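Local coordinates for protein A52 (PDB 2VVW), which targets host toll-like receptor signalling, binding IRAK2 to inhibit NF-kappa-B and TRAF6 to activate p38, and so suppresses the innate immune response, at residues 63-66 with 67-71. Residues are numbered along the deposited sequence; the frame is centred on the assembly and turned at random.
Sequences EELK and QKLRL
The amide N of Leu69 donates to Leu65 O at 2.8 Å, the shortest bond in this last turn of helix 62-68, and the Leu69 side chain lies against the same carbonyl oxygen, with CB 3.3 Å from Leu65 O. One residue earlier, Lys68 N reaches Glu64 O at 2.9 Å in a nearly straight bond (165° at the hydrogen). The pattern then changes. Arg70 takes a positive phi (41°), and the chain doubles back far enough for Leu71 N to meet Lys66 O at 3.2 Å, in the carbonyl plane and on a lone pair. Inside that wider turn Arg70 N bonds to Gln67 O, a residue nearer than the helical pattern would give. The reversal also brings the Leu71 side chain back over the helix end, with CD1 3.7 Å from Lys66 CA. On the exposed side, one of two Lys68 conformers forms a long, doubtful salt bridge, Glu64 OE2 to Lys68 NZ 3.8 Å; with CG anti to the backbone N, the lysine bends further out at chi3 (-56°) and crosses the glutamate at an angle, CE meeting OE2 and CG. On the buried side Leu65 CD2 and Leu69 CD1 touch at 4.3 Å, and both leucines pack on Tyr83 of helix 76-90, while Leu71 meets Val109 of helix 96-115. The positive phi and paired backward bonds are those of a Schellman motif, here ending a short helix of the Bcl-2-like fold.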
loop_
_atom_site.group_PDB
_atom_site.type_symbol
_atom_site.label_atom_id
_atom_site.label_comp_id
_atom_site.label_asym_id
_atom_site.label_seq_id
_atom_site.Cartn_x
_atom_site.Cartn_y
_atom_site.Cartn_z
ATOM N N GLU A 63 -16.198 11.616 16.000
ATOM C CA GLU A 63 -16.965 12.817 15.622
ATOM C C GLU A 63 -16.410 14.081 16.293
ATOM O O GLU A 63 -16.355 15.145 15.677
ATOM C CB GLU A 63 -18.448 12.653 15.920
ATOM C CG GLU A 63 -19.119 11.546 15.115
ATOM C CD GLU A 63 -18.939 10.159 15.706
ATOM O OE1 GLU A 63 -18.366 10.028 16.809
ATOM O OE2 GLU A 63 -19.378 9.189 15.062
ATOM N N GLU A 64 -15.979 13.954 17.551
ATOM C CA GLU A 64 -15.342 15.063 18.242
ATOM C C GLU A 64 -14.018 15.452 17.588
ATOM O O GLU A 64 -13.740 16.640 17.405
ATOM C CB GLU A 64 -15.102 14.735 19.719
ATOM C CG GLU A 64 -14.011 15.614 20.336
ATOM C CD GLU A 64 -14.015 15.625 21.850
ATOM O OE1 GLU A 64 -14.463 14.627 22.474
ATOM O OE2 GLU A 64 -13.557 16.656 22.411
ATOM N N LEU A 65 -13.204 14.448 17.265
ATOM C CA LEU A 65 -11.883 14.678 16.683
ATOM C C LEU A 65 -11.980 15.234 15.268
ATOM O O LEU A 65 -11.268 16.163 14.906
ATOM C CB LEU A 65 -11.078 13.375 16.664
ATOM C CG LEU A 65 -10.688 12.818 18.035
ATOM C CD1 LEU A 65 -10.427 11.307 17.935
ATOM C CD2 LEU A 65 -9.466 13.562 18.569
ATOM N N LYS A 66 -12.877 14.666 14.470
ATOM C CA LYS A 66 -13.124 15.160 13.116
ATOM C C LYS A 66 -13.404 16.666 13.120
ATOM O O LYS A 66 -12.827 17.410 12.322
ATOM C CB LYS A 66 -14.282 14.394 12.472
ATOM C CG LYS A 66 -14.580 14.801 11.026
ATOM C CD LYS A 66 -15.756 14.014 10.430
ATOM C CE LYS A 66 -16.246 14.685 9.163
ATOM N NZ LYS A 66 -17.307 13.897 8.499
ATOM N N GLN A 67 -14.291 17.106 14.015
ATOM C CA GLN A 67 -14.617 18.526 14.163
ATOM C C GLN A 67 -13.437 19.350 14.696
ATOM O O GLN A 67 -13.008 20.311 14.055
ATOM C CB GLN A 67 -15.827 18.692 15.084
ATOM C CG GLN A 67 -16.226 20.127 15.346
ATOM C CD GLN A 67 -16.654 20.860 14.089
ATOM O OE1 GLN A 67 -17.169 20.253 13.148
ATOM N NE2 GLN A 67 -16.451 22.179 14.076
ATOM N N LYS A 68 -12.937 18.954 15.868
ATOM C CA LYS A 68 -11.815 19.601 16.558
ATOM C C LYS A 68 -10.610 19.825 15.635
ATOM O O LYS A 68 -9.987 20.896 15.629
ATOM C CB LYS A 68 -11.396 18.704 17.748
ATOM C CG LYS A 68 -10.141 19.118 18.519
ATOM C CD LYS A 68 -9.547 17.964 19.344
ATOM C CE LYS A 68 -10.550 17.362 20.310
ATOM N NZ LYS A 68 -9.914 16.740 21.518
ATOM N N LEU A 69 -10.259 18.792 14.884
ATOM C CA LEU A 69 -9.073 18.842 14.022
ATOM C C LEU A 69 -9.380 19.185 12.546
ATOM O O LEU A 69 -8.481 19.175 11.703
ATOM C CB LEU A 69 -8.340 17.501 14.116
ATOM C CG LEU A 69 -7.935 17.055 15.527
ATOM C CD1 LEU A 69 -7.366 15.636 15.489
ATOM C CD2 LEU A 69 -6.953 18.060 16.176
ATOM N N ARG A 70 -10.641 19.462 12.222
ATOM C CA ARG A 70 -11.026 19.738 10.837
ATOM C C ARG A 70 -10.313 18.780 9.858
ATOM O O ARG A 70 -9.608 19.199 8.921
ATOM C CB ARG A 70 -10.704 21.195 10.507
ATOM C CG ARG A 70 -11.342 22.186 11.482
ATOM C CD ARG A 70 -10.762 23.585 11.316
ATOM N NE ARG A 70 -10.776 24.330 12.583
ATOM C CZ ARG A 70 -9.738 24.476 13.415
ATOM N NH1 ARG A 70 -9.899 25.186 14.532
ATOM N NH2 ARG A 70 -8.542 23.941 13.155
ATOM N N LEU A 71 -10.507 17.489 10.113
ATOM C CA LEU A 71 -9.735 16.435 9.482
ATOM C C LEU A 71 -9.819 16.436 7.963
ATOM O O LEU A 71 -8.832 16.142 7.303
ATOM C CB LEU A 71 -10.141 15.055 10.036
ATOM C CG LEU A 71 -9.655 14.648 11.429
ATOM C CD1 LEU A 71 -10.197 13.268 11.788
ATOM C CD2 LEU A 71 -8.091 14.687 11.564
#